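Local structure of HAD superfamily hydrolase (Brucella suis biovar 1, 6NQ4) at residues 149-163 with 188-200. The protein probably acts as a phosphatase of the haloacid dehalogenase-like hydrolase family. Sequence-based numbering, arbitrary orientation.
With EDO (1,2-ethanediol), chain F.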
loop_
_atom_site.group_PDB
_atom_site.type_symbol
_atom_site.label_atom_id
_atom_site.label_comp_id
_atom_site.label_asym_id
_atom_site.label_seq_id
_atom_site.Cartn_x
_atom_site.Cartn_y
_atom_site.Cartn_z
ATOM N N CYS A 149 -12.821 -5.947 -2.105
ATOM C CA CYS A 149 -12.719 -4.697 -2.840
ATOM C C CYS A 149 -11.250 -4.403 -3.088
ATOM O O CYS A 149 -10.493 -4.103 -2.152
ATOM C CB CYS A 149 -13.377 -3.570 -2.056
ATOM S SG CYS A 149 -13.280 -1.975 -2.892
ATOM N N THR A 150 -10.851 -4.478 -4.352
ATOM C CA THR A 150 -9.503 -4.088 -4.752
ATOM C C THR A 150 -9.440 -2.655 -5.252
ATOM O O THR A 150 -8.348 -2.090 -5.304
ATOM C CB THR A 150 -8.991 -5.004 -5.869
ATOM O OG1 THR A 150 -9.878 -4.916 -6.994
ATOM C CG2 THR A 150 -8.891 -6.447 -5.391
ATOM N N GLY A 151 -10.577 -2.049 -5.595
ATOM C CA GLY A 151 -10.599 -0.705 -6.150
ATOM C C GLY A 151 -11.967 -0.421 -6.743
ATOM O O GLY A 151 -12.917 -1.160 -6.511
ATOM N N LEU A 152 -12.052 0.651 -7.513
ATOM C CA LEU A 152 -13.302 0.939 -8.208
ATOM C C LEU A 152 -13.321 0.193 -9.548
ATOM O O LEU A 152 -12.276 -0.141 -10.109
ATOM C CB LEU A 152 -13.473 2.453 -8.428
ATOM C CG LEU A 152 -13.901 3.306 -7.224
ATOM C CD1 LEU A 152 -12.904 3.265 -6.060
ATOM C CD2 LEU A 152 -14.134 4.741 -7.695
ATOM N N TYR A 153 -14.529 -0.074 -10.062
ATOM C CA TYR A 153 -14.646 -0.751 -11.358
ATOM C C TYR A 153 -13.983 0.043 -12.478
ATOM O O TYR A 153 -13.308 -0.531 -13.343
ATOM C CB TYR A 153 -16.109 -1.022 -11.713
ATOM C CG TYR A 153 -16.754 -2.054 -10.825
ATOM C CD1 TYR A 153 -16.288 -3.365 -10.808
ATOM C CD2 TYR A 153 -17.825 -1.723 -9.993
ATOM C CE1 TYR A 153 -16.868 -4.322 -9.990
ATOM C CE2 TYR A 153 -18.403 -2.664 -9.171
ATOM C CZ TYR A 153 -17.924 -3.965 -9.165
ATOM O OH TYR A 153 -18.524 -4.888 -8.340
ATOM N N ASP A 154 -14.183 1.360 -12.502
ATOM C CA ASP A 154 -13.535 2.221 -13.497
ATOM C C ASP A 154 -13.109 3.492 -12.768
ATOM O O ASP A 154 -13.864 4.471 -12.688
ATOM C CB ASP A 154 -14.440 2.526 -14.680
ATOM C CG ASP A 154 -13.747 3.402 -15.724
ATOM O OD1 ASP A 154 -12.635 3.914 -15.446
ATOM O OD2 ASP A 154 -14.293 3.572 -16.830
ATOM N N ASP A 155 -11.885 3.478 -12.262
ATOM C CA ASP A 155 -11.434 4.538 -11.376
ATOM C C ASP A 155 -11.036 5.812 -12.103
ATOM O O ASP A 155 -10.661 6.789 -11.447
ATOM C CB ASP A 155 -10.316 4.040 -10.453
ATOM C CG ASP A 155 -9.037 3.664 -11.192
ATOM O OD1 ASP A 155 -8.870 3.979 -12.398
ATOM O OD2 ASP A 155 -8.176 3.041 -10.529
ATOM N N GLU A 156 -11.094 5.836 -13.432
ATOM C CA GLU A 156 -10.841 7.089 -14.129
ATOM C C GLU A 156 -12.087 7.948 -14.258
ATOM O O GLU A 156 -11.967 9.145 -14.533
ATOM C CB GLU A 156 -10.205 6.841 -15.504
ATOM C CG GLU A 156 -8.786 6.272 -15.448
ATOM C CD GLU A 156 -7.705 7.316 -15.134
ATOM O OE1 GLU A 156 -8.025 8.518 -14.970
ATOM O OE2 GLU A 156 -6.515 6.931 -15.063
ATOM N N VAL A 157 -13.274 7.385 -14.044
ATOM C CA VAL A 157 -14.506 8.157 -14.197
ATOM C C VAL A 157 -15.430 8.088 -12.993
ATOM O O VAL A 157 -16.299 8.966 -12.841
ATOM C CB VAL A 157 -15.274 7.773 -15.483
ATOM C CG1 VAL A 157 -14.356 7.796 -16.689
ATOM C CG2 VAL A 157 -15.933 6.419 -15.325
ATOM N N GLU A 158 -15.313 7.093 -12.122
ATOM C CA GLU A 158 -16.251 6.897 -11.028
ATOM C C GLU A 158 -15.743 7.557 -9.756
ATOM O O GLU A 158 -14.551 7.829 -9.598
ATOM C CB GLU A 158 -16.451 5.398 -10.782
ATOM C CG GLU A 158 -17.106 4.696 -11.967
ATOM C CD GLU A 158 -17.083 3.182 -11.865
ATOM O OE1 GLU A 158 -16.389 2.626 -10.972
ATOM O OE2 GLU A 158 -17.765 2.544 -12.710
ATOM N N THR A 159 -16.666 7.799 -8.835
ATOM C CA THR A 159 -16.361 8.349 -7.522
ATOM C C THR A 159 -17.053 7.514 -6.465
ATOM O O THR A 159 -17.927 6.697 -6.774
ATOM C CB THR A 159 -16.866 9.793 -7.421
ATOM O OG1 THR A 159 -18.296 9.785 -7.324
ATOM C CG2 THR A 159 -16.420 10.622 -8.616
ATOM N N PRO A 160 -16.692 7.697 -5.192
ATOM C CA PRO A 160 -17.341 6.899 -4.140
ATOM C C PRO A 160 -18.846 7.082 -4.079
ATOM O O PRO A 160 -19.550 6.137 -3.709
ATOM C CB PRO A 160 -16.637 7.373 -2.862
ATOM C CG PRO A 160 -15.276 7.796 -3.341
ATOM C CD PRO A 160 -15.538 8.451 -4.667
ATOM N N GLU A 161 -19.363 8.258 -4.462
ATOM C CA GLU A 161 -20.809 8.472 -4.489
ATOM C C GLU A 161 -21.526 7.475 -5.398
ATOM O O GLU A 161 -22.660 7.071 -5.103
ATOM C CB GLU A 161 -21.112 9.910 -4.918
ATOM N N ASP A 162 -20.886 7.058 -6.494
ATOM C CA ASP A 162 -21.507 6.102 -7.403
ATOM C C ASP A 162 -21.743 4.753 -6.743
ATOM O O ASP A 162 -22.507 3.940 -7.280
ATOM C CB ASP A 162 -20.636 5.876 -8.641
ATOM C CG ASP A 162 -20.479 7.121 -9.484
ATOM O OD1 ASP A 162 -19.367 7.361 -9.993
ATOM O OD2 ASP A 162 -21.475 7.861 -9.634
ATOM N N TYR A 163 -21.084 4.484 -5.613
ATOM C CA TYR A 163 -21.161 3.196 -4.938
ATOM C C TYR A 163 -22.107 3.191 -3.749
ATOM O O TYR A 163 -22.256 2.148 -3.108
ATOM C CB TYR A 163 -19.761 2.763 -4.487
ATOM C CG TYR A 163 -18.911 2.358 -5.666
ATOM C CD1 TYR A 163 -18.711 1.018 -5.970
ATOM C CD2 TYR A 163 -18.354 3.317 -6.511
ATOM C CE1 TYR A 163 -17.985 0.650 -7.057
ATOM C CE2 TYR A 163 -17.621 2.950 -7.617
ATOM C CZ TYR A 163 -17.440 1.611 -7.882
ATOM O OH TYR A 163 -16.718 1.230 -8.982
ATOM N N ARG A 188 -1.806 9.352 -10.002
ATOM C CA ARG A 188 -1.566 8.696 -11.285
ATOM C C ARG A 188 -1.123 9.812 -12.220
ATOM O O ARG A 188 -1.956 10.555 -12.755
ATOM C CB ARG A 188 -2.807 7.979 -11.803
ATOM C CG ARG A 188 -2.481 7.025 -12.964
ATOM C CD ARG A 188 -3.711 6.194 -13.337
ATOM N NE ARG A 188 -4.020 5.220 -12.297
ATOM C CZ ARG A 188 -5.216 4.663 -12.128
ATOM N NH1 ARG A 188 -6.213 4.981 -12.937
ATOM N NH2 ARG A 188 -5.410 3.791 -11.152
ATOM N N GLY A 189 0.191 9.974 -12.350
ATOM C CA GLY A 189 0.723 11.157 -12.974
ATOM C C GLY A 189 0.164 12.369 -12.260
ATOM O O GLY A 189 0.211 12.459 -11.029
ATOM N N PRO A 190 -0.441 13.292 -13.018
ATOM C CA PRO A 190 -0.982 14.517 -12.419
ATOM C C PRO A 190 -2.330 14.341 -11.748
ATOM O O PRO A 190 -2.794 15.288 -11.100
ATOM C CB PRO A 190 -1.130 15.446 -13.636
ATOM C CG PRO A 190 -1.494 14.489 -14.743
ATOM C CD PRO A 190 -0.610 13.276 -14.481
ATOM N N ARG A 191 -2.983 13.194 -11.908
ATOM C CA ARG A 191 -4.338 12.990 -11.415
ATOM C C ARG A 191 -4.327 12.390 -10.006
ATOM O O ARG A 191 -3.351 11.761 -9.575
ATOM C CB ARG A 191 -5.105 12.060 -12.370
ATOM C CG ARG A 191 -5.362 12.686 -13.746
ATOM C CD ARG A 191 -6.215 11.828 -14.705
ATOM N NE ARG A 191 -5.713 10.458 -14.872
ATOM C CZ ARG A 191 -4.600 10.124 -15.518
ATOM N NH1 ARG A 191 -3.835 11.054 -16.082
ATOM N NH2 ARG A 191 -4.245 8.849 -15.595
ATOM N N LEU A 192 -5.436 12.586 -9.288
ATOM C CA LEU A 192 -5.739 11.852 -8.059
ATOM C C LEU A 192 -6.878 10.886 -8.348
ATOM O O LEU A 192 -7.885 11.273 -8.965
ATOM C CB LEU A 192 -6.111 12.797 -6.909
ATOM C CG LEU A 192 -4.931 13.605 -6.362
ATOM C CD1 LEU A 192 -5.393 14.795 -5.532
ATOM C CD2 LEU A 192 -4.069 12.686 -5.533
ATOM N N ILE A 193 -6.702 9.633 -7.931
ATOM C CA ILE A 193 -7.593 8.530 -8.264
ATOM C C ILE A 193 -8.109 7.916 -6.969
ATOM O O ILE A 193 -7.327 7.633 -6.053
ATOM C CB ILE A 193 -6.807 7.473 -9.063
ATOM C CG1 ILE A 193 -6.168 8.089 -10.316
ATOM C CG2 ILE A 193 -7.687 6.296 -9.412
ATOM C CD1 ILE A 193 -7.165 8.585 -11.333
ATOM N N TRP A 194 -9.413 7.639 -6.921
ATOM C CA TRP A 194 -9.999 7.005 -5.748
ATOM C C TRP A 194 -9.579 5.541 -5.669
ATOM O O TRP A 194 -9.509 4.852 -6.691
ATOM C CB TRP A 194 -11.524 7.065 -5.832
ATOM C CG TRP A 194 -12.056 8.453 -5.721
ATOM C CD1 TRP A 194 -12.616 9.198 -6.721
ATOM C CD2 TRP A 194 -12.069 9.269 -4.550
ATOM N NE1 TRP A 194 -12.964 10.437 -6.243
ATOM C CE2 TRP A 194 -12.658 10.504 -4.909
ATOM C CE3 TRP A 194 -11.641 9.082 -3.237
ATOM C CZ2 TRP A 194 -12.820 11.554 -3.997
ATOM C CZ3 TRP A 194 -11.807 10.124 -2.331
ATOM C CH2 TRP A 194 -12.395 11.342 -2.714
ATOM N N CYS A 195 -9.334 5.064 -4.449
ATOM C CA CYS A 195 -8.880 3.698 -4.209
ATOM C C CYS A 195 -9.889 2.933 -3.361
ATOM O O CYS A 195 -10.871 3.479 -2.854
ATOM C CB CYS A 195 -7.542 3.707 -3.477
ATOM S SG CYS A 195 -6.195 4.455 -4.378
ATOM N N ALA A 196 -9.592 1.645 -3.158
ATOM C CA ALA A 196 -10.478 0.768 -2.399
ATOM C C ALA A 196 -10.750 1.308 -1.004
ATOM O O ALA A 196 -11.846 1.111 -0.468
ATOM C CB ALA A 196 -9.857 -0.619 -2.289
ATOM N N GLY A 197 -9.758 1.960 -0.386
ATOM C CA GLY A 197 -9.925 2.458 0.966
ATOM C C GLY A 197 -11.043 3.473 1.088
ATOM O O GLY A 197 -11.662 3.600 2.151
ATOM N N ALA A 198 -11.294 4.241 0.023
ATOM C CA ALA A 198 -12.419 5.171 0.052
ATOM C C ALA A 198 -13.736 4.422 0.190
ATOM O O ALA A 198 -14.631 4.851 0.931
ATOM C CB ALA A 198 -12.410 5.990 -1.231
ATOM N N LEU A 199 -13.875 3.296 -0.514
ATOM C CA LEU A 199 -15.091 2.494 -0.406
ATOM C C LEU A 199 -15.166 1.779 0.938
ATOM O O LEU A 199 -16.238 1.697 1.540
ATOM C CB LEU A 199 -15.170 1.499 -1.562
ATOM C CG LEU A 199 -15.164 2.092 -2.968
ATOM C CD1 LEU A 199 -15.399 1.004 -4.028
ATOM C CD2 LEU A 199 -16.192 3.200 -3.125
ATOM N N ALA A 200 -14.021 1.312 1.454
ATOM C CA ALA A 200 -13.998 0.718 2.787
ATOM C C ALA A 200 -14.408 1.729 3.847
ATOM O O ALA A 200 -15.145 1.389 4.776
ATOM C CB ALA A 200 -12.607 0.165 3.089
HETATM C C1 EDO F . -11.870 9.784 -10.992
HETATM O O1 EDO F . -13.131 10.024 -10.353
HETATM C C2 EDO F . -10.813 9.561 -9.917
HETATM O O2 EDO F . -10.921 8.225 -9.365
HETATM O O HOH W 1 -7.482 0.420 -4.825
HETATM O O HOH W 2 -9.629 2.261 -7.647
#
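Pro160 lays its CD on one face of the Trp194 indole, a CH-pi contact 3.4 Å from CD to the centroid of the five-membered ring and 3° off its normal; at the indole edge lies O1 of a 1,2-ethanediol, probably from the crystallisation liquor. The contact joins the loop after strand 146-149, in a five-stranded parallel sheet, to the beta hairpin 185-194, closed by a type II' turn, and the start of helix 196-205, probably in the cap domain, as in NagD-type HAD relatives. Leu199 CD1 covers one face of the Tyr163 ring and packs on Cys149 SG and Leu152 CD1. Ile193 CG1 covers one face of the Arg188 guanidinium. In a salt-bridge network Arg188 grips Asp155 end-on, NH1 to OD1 and NH2 to OD2, carboxylate and guanidinium planes 45° apart; Arg191 takes Glu156 side-on, NE meeting the syn lone pair of OE1 by a bent bond. Arg188 NH1 and Arg191 NH2, which also pairs with Glu51, hold Glu156 OE2 from opposite faces. A bend at chi2 (-78°) brings Glu156 to both arginines. One water bridges Thr150 O and Ala196 N; Trp194 N donates to the diol O2 at 2.9 Å.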